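PDB 5IUV: aldehyde dehydrogenase family protein from Pseudomonas syringae pv. tomato, which oxidises indole-3-acetaldehyde with NAD+ as cofactor, probably yielding the auxin indole-3-acetic acid, as a member of the aldehyde dehydrogenase family. Local coordinates for residues L103-T106 and L107-K111; R312-K315 and D316-P320; A418-I421 and A422-P426; V433-N437 and L438-H442. All coordinates share one frame; numbering follows the deposited sequence.

Along the chain the four contacts come in series, each a local one. Contact 1 closes helix 98-109 near the NAD pocket, its centre about 35 to 39 Å from those of the other three. Contacts 2, 3 and 4 lie on the mixed sheet that includes strands 273-276, 307-311, 406-412 and 430-434 and on its flanking helices, probably the catalytic domain of this family; their centres are 17 to 20 Å apart. Contact 2 begins the helix after strand 307-311, contact 3 ends the helix before strand 430-434, and contact 4 leads from that strand into the next helix. Contact 1 thus borders the ligand pocket, contacts 2 and 3 lie away from it, and contact 4 faces other subunits.

Contact 1: residues L103-T106 and L107-K111; sequences LLET and LDMGK
Thr106 turns its hydroxyl onto the backbone of Lys111, five residues on, where helix 98-109 gives way to a turn. With chi1 at -75°, OG1 lies beside the residue's own backbone N and donates to Lys111 O at 2.8 Å, tilted from the carbonyl plane; CG2 rests 3.2 Å from Lys111 O. Ser116 OG is a further hydrogen-bond partner of Thr106 OG1. One turn earlier, the side chains of Leu103 and Leu107 pass at a slant, the branch point CG of Leu103 lying 4.0 Å from Leu107 CD1, and both pack against helix 6-15. Glu105 and Asp108 share a water, which donates to Glu105 OE1 (2.8 Å) and Asp108 OD2 (2.6 Å) and so bridges two carboxylates that would probably repel each other. Each also accepts from a backbone amide, Glu105 OE2 from Leu171 N and Asp108 OD2 from Leu198 N. Met109 curls back at every torsion, chi1 being 49°, which places SD 3.5 Å from Glu105 O and lets it accept a weak bond from Lys111 N at 3.6 Å. Lys111 NZ forms a salt bridge with Asp120 and a hydrogen bond to Asn168 O. The last backbone bond, Gly110 N to Thr106 O at 2.8 Å, is bent to 133°. The whole is a helix C-terminus turned by a glycine of positive phi, beside Trp167, which binds the cofactor, and Phe169, which contacts indole-3-acetate in the product-bound protein.

Contact 2: residues R312-K315 and D316-P320; sequences RSIK and DRFLP
The first turns of helix 312-326, which follows strand 307-311 directly, bring Ile314 and Lys315 against the residues one turn on. Ile314 O accepts from Phe318 N at 2.7 Å and, more weakly, from Arg317 N, while Lys315 O takes a nearly straight bond from Leu319 N at 3.0 Å (171°). Lys315 and Leu319 run side by side in the same direction. The lysine chain leaves with CG anti to its backbone N (chi1 155°) and bends at chi2 and chi4, bringing NZ within 3.7 Å of Leu319 CD2. A water accepts from Lys315 NZ and donates to Asp316 OD1, bridging opposite charges 4.6 Å apart; the direct ion partner of the lysine is Asp389. Two further waters bridge backbone atoms where the turn is irregular: one joins Arg312 O to Asp316 N, the other Ser313 O to Arg317 N, the latter bond weak. On the buried face, Ile314 CD1 meets Phe318 CB at 4.3 Å and reaches the phenyl ring obliquely. Phe318 is buried between its own helix, the sheet and a second helix, touching Leu308 and Val310 of strand 307-311, Val276 of strand 273-276, and Leu283 and Ala287 of helix 283-295, with Ile314 beside it on Val276 and Leu283.

Contact 3: residues A418-I421 and A422-P426; sequences AIQI and ANDTP
Asn423 packs alongside Ile419 at the C-terminal end of helix 415-423, where the chain leaves the helix through an inverse gamma turn centred on Asp424 on its way to strand 430-434. Backbone bonds come first. Ala422 N donates to Ala418 O and Asn423 N to Ile419 O, each at 2.9 Å, the last regular helical turns. Asp424 N then bonds to Ile421 O at 3.1 Å, three residues back, approaching from far above the carbonyl plane rather than on a lone pair. The carbonyls at this helix end are also gripped from the sheet, Arg307 donating NH1 to Ile421 O and NH2 to Ala422 O.

Side-chain van der Waals contacts lie on two sides. Ile419 and Asn423 point the same way, and Ile419 CG2, anti to its backbone N, touches Asn423 ND2 at 3.6 Å. The asparagine's chi1 of -78° sets its amide beside its own backbone N, close over Ile419 O. The Ala422 methyl lies 3.2 Å from Ala418 O, one turn back. Ala418, Ile421 and Ala422 pack on strands 273-276, 307-311 and 406-412.

Polar side chains reach other parts of the chain and solvent. The Asn423 amide is satisfied at both ends by the C-terminal end of helix 438-447 and the residues just beyond it: OD1 accepts from Arg449 N and ND2 donates to Ala447 O. Asp424 OD2, which also accepts from Asn393 ND2, is linked to Gln420 by one water that donates to Gln420 OE1 at 2.7 Å and to Asp424 OD2 at 3.0 Å.

Contact 4: residues V433-N437 and L438-H442; sequences VWTAN and LSKAH
The backbone leaves strand 430-434 in extended form at Thr435, bends at Ala436, is extended again at Asn437, and enters helix 438-447, whose first turn is closed by Ala441 N donating to Asn437 O at 3.0 Å. This is the strand-to-helix junction of a beta-alpha-beta unit, completed by strand 452-455, with an ST turn and an N-cap in succession.

Asn437 is the N-cap. Its CG stands anti to its backbone N (chi1 -174°), which carries OD1 over the open end of the helix. There it accepts from Lys440 N at 2.8 Å, in the carbonyl plane on a lone pair and nearly straight at 165°, and the CB of Lys440 lies 3.4 Å from the same OD1. Thr435 makes the ST turn: OG1 accepts from Asn437 N at 3.1 Å, and so helps to position the capping residue. The same hydroxyl is bonded to Asp279 OD1. The Lys440 chain, bent at chi3, slants past Thr435 with CD 3.7 Å from OG1, while NZ forms a long, weak ion pair with Asp279. On the helix side, Thr435 CG2 rests on Ala441, 3.8 Å from its CB.

Other subunits meet this corner. Ser439 OG is hydrogen-bonded to Leu497 O of the third subunit, and Leu438 packs on Ile495 of that subunit. Within the helix, Leu438 CD1 lies in plane at the edge of the His442 ring, and His442 NE2 is hydrogen-bonded to NE2 of His442 in the second subunit.

Contact 1: residues L103-T106 and L107-K111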
loop_
_atom_site.group_PDB
_atom_site.type_symbol
_atom_site.label_atom_id
_atom_site.label_comp_id
_atom_site.label_asym_id
_atom_site.label_seq_id
_atom_site.Cartn_x
_atom_site.Cartn_y
_atom_site.Cartn_z
ATOM N N LEU A 103 28.486 -6.092 -27.876
ATOM C CA LEU A 103 29.128 -6.809 -28.964
ATOM C C LEU A 103 28.946 -8.319 -28.792
ATOM O O LEU A 103 28.649 -9.028 -29.752
ATOM C CB LEU A 103 30.611 -6.430 -29.043
ATOM C CG LEU A 103 31.427 -6.968 -30.215
ATOM C CD1 LEU A 103 30.738 -6.688 -31.552
ATOM C CD2 LEU A 103 32.812 -6.351 -30.192
ATOM N N LEU A 104 29.110 -8.805 -27.565
ATOM C CA LEU A 104 28.884 -10.218 -27.282
ATOM C C LEU A 104 27.466 -10.643 -27.647
ATOM O O LEU A 104 27.261 -11.704 -28.231
ATOM C CB LEU A 104 29.148 -10.523 -25.807
ATOM C CG LEU A 104 30.610 -10.515 -25.362
ATOM C CD1 LEU A 104 30.682 -10.593 -23.842
ATOM C CD2 LEU A 104 31.382 -11.656 -25.997
ATOM N N GLU A 105 26.492 -9.807 -27.301
ATOM C CA GLU A 105 25.090 -10.106 -27.569
ATOM C C GLU A 105 24.828 -10.193 -29.067
ATOM O O GLU A 105 24.200 -11.141 -29.558
ATOM C CB GLU A 105 24.193 -9.038 -26.942
ATOM C CG GLU A 105 22.794 -9.510 -26.624
ATOM C CD GLU A 105 22.720 -10.205 -25.276
ATOM O OE1 GLU A 105 23.449 -11.203 -25.076
ATOM O OE2 GLU A 105 21.931 -9.751 -24.417
ATOM N N THR A 106 25.331 -9.201 -29.796
ATOM C CA THR A 106 25.167 -9.162 -31.240
ATOM C C THR A 106 25.830 -10.359 -31.922
ATOM O O THR A 106 25.226 -11.000 -32.777
ATOM C CB THR A 106 25.730 -7.849 -31.816
ATOM O OG1 THR A 106 24.822 -6.786 -31.505
ATOM C CG2 THR A 106 25.904 -7.936 -33.338
ATOM N N LEU A 107 27.065 -10.665 -31.541
ATOM C CA LEU A 107 27.766 -11.815 -32.109
ATOM C C LEU A 107 27.083 -13.131 -31.742
ATOM O O LEU A 107 27.019 -14.053 -32.554
ATOM C CB LEU A 107 29.227 -11.837 -31.646
ATOM C CG LEU A 107 30.104 -10.696 -32.167
ATOM C CD1 LEU A 107 31.466 -10.720 -31.495
ATOM C CD2 LEU A 107 30.233 -10.789 -33.689
ATOM N N ASP A 108 26.568 -13.209 -30.522
ATOM C CA ASP A 108 26.011 -14.457 -30.001
ATOM C C ASP A 108 24.696 -14.836 -30.682
ATOM O O ASP A 108 24.505 -15.984 -31.084
ATOM C CB ASP A 108 25.799 -14.337 -28.491
ATOM C CG ASP A 108 25.826 -15.666 -27.780
ATOM O OD1 ASP A 108 25.855 -16.729 -28.449
ATOM O OD2 ASP A 108 25.795 -15.635 -26.532
ATOM N N MET A 109 23.779 -13.881 -30.811
ATOM C CA MET A 109 22.455 -14.232 -31.317
ATOM C C MET A 109 21.938 -13.332 -32.443
ATOM O O MET A 109 20.799 -13.481 -32.879
ATOM C CB MET A 109 21.452 -14.265 -30.152
ATOM C CG MET A 109 21.478 -13.046 -29.234
ATOM S SD MET A 109 20.742 -11.594 -29.997
ATOM C CE MET A 109 19.086 -12.191 -30.355
ATOM N N GLY A 110 22.766 -12.398 -32.904
ATOM C CA GLY A 110 22.521 -11.751 -34.180
ATOM C C GLY A 110 21.762 -10.439 -34.247
ATOM O O GLY A 110 21.527 -9.941 -35.343
ATOM N N LYS A 111 21.374 -9.861 -33.114
ATOM C CA LYS A 111 20.610 -8.612 -33.173
ATOM C C LYS A 111 21.541 -7.439 -33.521
ATOM O O LYS A 111 22.745 -7.513 -33.282
ATOM C CB LYS A 111 19.861 -8.363 -31.856
ATOM C CG LYS A 111 20.716 -7.869 -30.713
ATOM C CD LYS A 111 19.838 -7.468 -29.536
ATOM C CE LYS A 111 18.966 -8.631 -29.084
ATOM N NZ LYS A 111 17.860 -8.181 -28.214
HETATM O O HOH W 1 24.880 -13.607 -25.114
#

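Contact 2: residues R312-K315 and D316-P320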
loop_
_atom_site.group_PDB
_atom_site.type_symbol
_atom_site.label_atom_id
_atom_site.label_comp_id
_atom_site.label_asym_id
_atom_site.label_seq_id
_atom_site.Cartn_x
_atom_site.Cartn_y
_atom_site.Cartn_z
ATOM N N ARG A 312 -12.391 -2.190 -40.691
ATOM C CA ARG A 312 -12.449 -2.414 -42.133
ATOM C C ARG A 312 -12.491 -1.114 -42.945
ATOM O O ARG A 312 -11.895 -1.036 -44.014
ATOM C CB ARG A 312 -13.651 -3.293 -42.482
ATOM C CG ARG A 312 -13.676 -3.742 -43.938
ATOM C CD ARG A 312 -14.529 -4.984 -44.126
ATOM N NE ARG A 312 -14.006 -6.120 -43.372
ATOM C CZ ARG A 312 -14.670 -6.737 -42.400
ATOM N NH1 ARG A 312 -15.893 -6.336 -42.077
ATOM N NH2 ARG A 312 -14.113 -7.760 -41.757
ATOM N N SER A 313 -13.155 -0.093 -42.412
ATOM C CA SER A 313 -13.337 1.166 -43.129
ATOM C C SER A 313 -12.034 1.947 -43.378
ATOM O O SER A 313 -12.015 2.855 -44.204
ATOM C CB SER A 313 -14.332 2.057 -42.377
ATOM O OG SER A 313 -13.892 2.312 -41.054
ATOM N N ILE A 314 -10.956 1.611 -42.668
ATOM C CA ILE A 314 -9.670 2.267 -42.922
ATOM C C ILE A 314 -8.621 1.308 -43.485
ATOM O O ILE A 314 -7.481 1.703 -43.745
ATOM C CB ILE A 314 -9.084 2.921 -41.646
ATOM C CG1 ILE A 314 -8.916 1.886 -40.533
ATOM C CG2 ILE A 314 -9.950 4.089 -41.194
ATOM C CD1 ILE A 314 -7.808 2.215 -39.551
ATOM N N LYS A 315 -9.009 0.053 -43.673
ATOM C CA LYS A 315 -8.080 -0.991 -44.092
ATOM C C LYS A 315 -7.377 -0.668 -45.415
ATOM O O LYS A 315 -6.157 -0.818 -45.528
ATOM C CB LYS A 315 -8.824 -2.321 -44.189
ATOM C CG LYS A 315 -8.209 -3.329 -45.134
ATOM C CD LYS A 315 -7.014 -4.015 -44.523
ATOM C CE LYS A 315 -6.807 -5.373 -45.167
ATOM N NZ LYS A 315 -6.640 -5.282 -46.646
ATOM N N ASP A 316 -8.138 -0.213 -46.408
ATOM C CA ASP A 316 -7.573 0.062 -47.726
ATOM C C ASP A 316 -6.578 1.220 -47.710
ATOM O O ASP A 316 -5.645 1.257 -48.511
ATOM C CB ASP A 316 -8.688 0.349 -48.738
ATOM C CG ASP A 316 -9.449 -0.900 -49.137
ATOM O OD1 ASP A 316 -8.894 -2.009 -48.983
ATOM O OD2 ASP A 316 -10.597 -0.773 -49.613
ATOM N N ARG A 317 -6.783 2.165 -46.804
ATOM C CA ARG A 317 -5.860 3.281 -46.659
ATOM C C ARG A 317 -4.680 2.907 -45.758
ATOM O O ARG A 317 -3.551 3.324 -46.002
ATOM C CB ARG A 317 -6.585 4.511 -46.095
ATOM C CG ARG A 317 -5.678 5.714 -45.887
ATOM C CD ARG A 317 -6.269 6.724 -44.910
ATOM N NE ARG A 317 -5.254 7.677 -44.463
ATOM C CZ ARG A 317 -5.440 8.576 -43.502
ATOM N NH1 ARG A 317 -6.608 8.653 -42.878
ATOM N NH2 ARG A 317 -4.454 9.396 -43.162
ATOM N N PHE A 318 -4.948 2.106 -44.728
ATOM C CA PHE A 318 -3.964 1.827 -43.676
ATOM C C PHE A 318 -2.917 0.792 -44.077
ATOM O O PHE A 318 -1.737 0.956 -43.768
ATOM C CB PHE A 318 -4.679 1.371 -42.395
ATOM C CG PHE A 318 -3.776 1.248 -41.187
ATOM C CD1 PHE A 318 -3.106 2.357 -40.685
ATOM C CD2 PHE A 318 -3.632 0.034 -40.534
ATOM C CE1 PHE A 318 -2.287 2.253 -39.567
ATOM C CE2 PHE A 318 -2.815 -0.081 -39.410
ATOM C CZ PHE A 318 -2.139 1.027 -38.928
ATOM N N LEU A 319 -3.337 -0.277 -44.742
ATOM C CA LEU A 319 -2.397 -1.342 -45.090
ATOM C C LEU A 319 -1.228 -0.855 -45.969
ATOM O O LEU A 319 -0.089 -1.248 -45.725
ATOM C CB LEU A 319 -3.121 -2.509 -45.766
ATOM C CG LEU A 319 -2.211 -3.672 -46.186
ATOM C CD1 LEU A 319 -1.413 -4.205 -44.998
ATOM C CD2 LEU A 319 -3.022 -4.783 -46.848
ATOM N N PRO A 320 -1.489 0.013 -46.971
ATOM C CA PRO A 320 -0.331 0.533 -47.709
ATOM C C PRO A 320 0.616 1.360 -46.843
ATOM O O PRO A 320 1.822 1.361 -47.091
ATOM C CB PRO A 320 -0.968 1.409 -48.794
ATOM C CG PRO A 320 -2.311 0.828 -48.999
ATOM C CD PRO A 320 -2.756 0.359 -47.644
HETATM O O HOH W 2 -11.114 0.436 -46.184
HETATM O O HOH W 3 -9.757 3.022 -46.267
HETATM O O HOH W 4 -6.539 -3.465 -48.688
#

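Contact 3: residues A418-I421 and A422-P426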
loop_
_atom_site.group_PDB
_atom_site.type_symbol
_atom_site.label_atom_id
_atom_site.label_comp_id
_atom_site.label_asym_id
_atom_site.label_seq_id
_atom_site.Cartn_x
_atom_site.Cartn_y
_atom_site.Cartn_z
ATOM N N ALA A 418 -13.775 -6.986 -32.609
ATOM C CA ALA A 418 -12.347 -6.773 -32.399
ATOM C C ALA A 418 -11.892 -7.464 -31.118
ATOM O O ALA A 418 -10.873 -8.147 -31.097
ATOM C CB ALA A 418 -12.032 -5.286 -32.346
ATOM N N ILE A 419 -12.675 -7.297 -30.059
ATOM C CA ILE A 419 -12.382 -7.913 -28.772
ATOM C C ILE A 419 -12.472 -9.440 -28.848
ATOM O O ILE A 419 -11.610 -10.144 -28.324
ATOM C CB ILE A 419 -13.332 -7.365 -27.683
ATOM C CG1 ILE A 419 -13.016 -5.884 -27.424
ATOM C CG2 ILE A 419 -13.209 -8.169 -26.387
ATOM C CD1 ILE A 419 -14.128 -5.107 -26.714
ATOM N N GLN A 420 -13.505 -9.948 -29.512
ATOM C CA GLN A 420 -13.677 -11.394 -29.657
ATOM C C GLN A 420 -12.485 -12.016 -30.382
ATOM O O GLN A 420 -11.944 -13.030 -29.942
ATOM C CB GLN A 420 -14.976 -11.712 -30.408
ATOM C CG GLN A 420 -15.461 -13.161 -30.268
ATOM C CD GLN A 420 -14.696 -14.153 -31.144
ATOM O OE1 GLN A 420 -14.258 -13.820 -32.249
ATOM N NE2 GLN A 420 -14.536 -15.378 -30.651
ATOM N N ILE A 421 -12.082 -11.407 -31.493
ATOM C CA ILE A 421 -10.952 -11.916 -32.257
ATOM C C ILE A 421 -9.671 -11.828 -31.439
ATOM O O ILE A 421 -8.887 -12.772 -31.392
ATOM C CB ILE A 421 -10.767 -11.148 -33.578
ATOM C CG1 ILE A 421 -11.929 -11.448 -34.522
ATOM C CG2 ILE A 421 -9.445 -11.535 -34.243
ATOM C CD1 ILE A 421 -12.020 -10.499 -35.684
ATOM N N ALA A 422 -9.478 -10.689 -30.783
ATOM C CA ALA A 422 -8.276 -10.441 -30.009
ATOM C C ALA A 422 -8.126 -11.444 -28.864
ATOM O O ALA A 422 -7.016 -11.885 -28.561
ATOM C CB ALA A 422 -8.286 -9.012 -29.469
ATOM N N ASN A 423 -9.245 -11.814 -28.245
ATOM C CA ASN A 423 -9.225 -12.745 -27.117
ATOM C C ASN A 423 -9.269 -14.209 -27.556
ATOM O O ASN A 423 -9.161 -15.115 -26.729
ATOM C CB ASN A 423 -10.390 -12.458 -26.161
ATOM C CG ASN A 423 -10.125 -11.264 -25.260
ATOM O OD1 ASN A 423 -8.972 -10.911 -25.008
ATOM N ND2 ASN A 423 -11.194 -10.638 -24.765
ATOM N N ASP A 424 -9.418 -14.435 -28.855
ATOM C CA ASP A 424 -9.514 -15.792 -29.387
ATOM C C ASP A 424 -8.118 -16.399 -29.576
ATOM O O ASP A 424 -7.600 -16.502 -30.687
ATOM C CB ASP A 424 -10.299 -15.791 -30.703
ATOM C CG ASP A 424 -10.501 -17.190 -31.267
ATOM O OD1 ASP A 424 -10.543 -18.159 -30.478
ATOM O OD2 ASP A 424 -10.611 -17.319 -32.505
ATOM N N THR A 425 -7.525 -16.806 -28.463
ATOM C CA THR A 425 -6.146 -17.263 -28.421
ATOM C C THR A 425 -5.934 -17.956 -27.088
ATOM O O THR A 425 -6.602 -17.616 -26.111
ATOM C CB THR A 425 -5.148 -16.082 -28.567
ATOM O OG1 THR A 425 -3.806 -16.541 -28.358
ATOM C CG2 THR A 425 -5.462 -14.992 -27.551
ATOM N N PRO A 426 -5.019 -18.933 -27.038
ATOM C CA PRO A 426 -4.628 -19.500 -25.744
ATOM C C PRO A 426 -3.668 -18.585 -25.004
ATOM O O PRO A 426 -3.369 -18.816 -23.835
ATOM C CB PRO A 426 -3.929 -20.808 -26.127
ATOM C CG PRO A 426 -3.373 -20.532 -27.473
ATOM C CD PRO A 426 -4.382 -19.647 -28.160
HETATM O O HOH W 5 -12.278 -15.010 -33.571
#

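Contact 4: residues V433-N437 and L438-H442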
loop_
_atom_site.group_PDB
_atom_site.type_symbol
_atom_site.label_atom_id
_atom_site.label_comp_id
_atom_site.label_asym_id
_atom_site.label_seq_id
_atom_site.Cartn_x
_atom_site.Cartn_y
_atom_site.Cartn_z
ATOM N N VAL A 433 -4.464 -0.993 -28.383
ATOM C CA VAL A 433 -5.690 -0.371 -28.874
ATOM C C VAL A 433 -5.400 1.042 -29.337
ATOM O O VAL A 433 -4.780 1.811 -28.612
ATOM C CB VAL A 433 -6.785 -0.312 -27.788
ATOM C CG1 VAL A 433 -8.069 0.257 -28.371
ATOM C CG2 VAL A 433 -7.031 -1.681 -27.210
ATOM N N TRP A 434 -5.855 1.387 -30.537
ATOM C CA TRP A 434 -5.648 2.727 -31.063
ATOM C C TRP A 434 -6.993 3.388 -31.313
ATOM O O TRP A 434 -7.729 2.988 -32.217
ATOM C CB TRP A 434 -4.816 2.694 -32.353
ATOM C CG TRP A 434 -3.452 2.066 -32.192
ATOM C CD1 TRP A 434 -3.171 0.736 -32.058
ATOM C CD2 TRP A 434 -2.186 2.745 -32.167
ATOM N NE1 TRP A 434 -1.812 0.547 -31.940
ATOM C CE2 TRP A 434 -1.187 1.765 -32.009
ATOM C CE3 TRP A 434 -1.803 4.089 -32.263
ATOM C CZ2 TRP A 434 0.172 2.083 -31.945
ATOM C CZ3 TRP A 434 -0.453 4.404 -32.204
ATOM C CH2 TRP A 434 0.517 3.402 -32.048
ATOM N N THR A 435 -7.312 4.390 -30.497
ATOM C CA THR A 435 -8.559 5.140 -30.633
ATOM C C THR A 435 -8.479 6.451 -29.861
ATOM O O THR A 435 -7.844 6.520 -28.815
ATOM C CB THR A 435 -9.788 4.335 -30.132
ATOM O OG1 THR A 435 -10.943 5.181 -30.135
ATOM C CG2 THR A 435 -9.567 3.821 -28.722
ATOM N N ALA A 436 -9.128 7.486 -30.382
ATOM C CA ALA A 436 -9.138 8.788 -29.721
ATOM C C ALA A 436 -10.311 8.920 -28.757
ATOM O O ALA A 436 -10.425 9.910 -28.040
ATOM C CB ALA A 436 -9.181 9.911 -30.761
ATOM N N ASN A 437 -11.182 7.920 -28.744
ATOM C CA ASN A 437 -12.392 7.970 -27.926
ATOM C C ASN A 437 -12.126 7.535 -26.487
ATOM O O ASN A 437 -11.568 6.469 -26.250
ATOM C CB ASN A 437 -13.486 7.100 -28.557
ATOM C CG ASN A 437 -14.813 7.228 -27.839
ATOM O OD1 ASN A 437 -15.133 6.432 -26.956
ATOM N ND2 ASN A 437 -15.592 8.236 -28.211
ATOM N N LEU A 438 -12.520 8.366 -25.528
ATOM C CA LEU A 438 -12.279 8.076 -24.111
ATOM C C LEU A 438 -12.901 6.744 -23.673
ATOM O O LEU A 438 -12.215 5.871 -23.127
ATOM C CB LEU A 438 -12.826 9.214 -23.236
ATOM C CG LEU A 438 -12.848 8.981 -21.721
ATOM C CD1 LEU A 438 -11.432 8.970 -21.165
ATOM C CD2 LEU A 438 -13.708 10.040 -20.998
ATOM N N SER A 439 -14.199 6.594 -23.913
ATOM C CA SER A 439 -14.910 5.393 -23.485
ATOM C C SER A 439 -14.408 4.152 -24.202
ATOM O O SER A 439 -14.161 3.130 -23.569
ATOM C CB SER A 439 -16.419 5.538 -23.705
ATOM O OG SER A 439 -16.954 6.565 -22.887
ATOM N N LYS A 440 -14.264 4.237 -25.518
ATOM C CA LYS A 440 -13.846 3.066 -26.282
ATOM C C LYS A 440 -12.447 2.627 -25.882
ATOM O O LYS A 440 -12.165 1.435 -25.854
ATOM C CB LYS A 440 -13.894 3.335 -27.783
ATOM C CG LYS A 440 -13.728 2.081 -28.638
ATOM C CD LYS A 440 -13.349 2.431 -30.081
ATOM C CE LYS A 440 -14.443 3.202 -30.777
ATOM N NZ LYS A 440 -14.034 3.646 -32.138
ATOM N N ALA A 441 -11.570 3.582 -25.571
ATOM C CA ALA A 441 -10.214 3.234 -25.159
ATOM C C ALA A 441 -10.212 2.423 -23.860
ATOM O O ALA A 441 -9.587 1.362 -23.782
ATOM C CB ALA A 441 -9.358 4.485 -25.005
ATOM N N HIS A 442 -10.910 2.917 -22.844
ATOM C CA HIS A 442 -10.869 2.278 -21.529
ATOM C C HIS A 442 -11.675 0.976 -21.496
ATOM O O HIS A 442 -11.235 -0.017 -20.919
ATOM C CB HIS A 442 -11.373 3.243 -20.453
ATOM C CG HIS A 442 -10.363 4.278 -20.056
ATOM N ND1 HIS A 442 -9.249 3.979 -19.302
ATOM C CD2 HIS A 442 -10.296 5.607 -20.314
ATOM C CE1 HIS A 442 -8.538 5.078 -19.111
ATOM N NE2 HIS A 442 -9.155 6.079 -19.713
#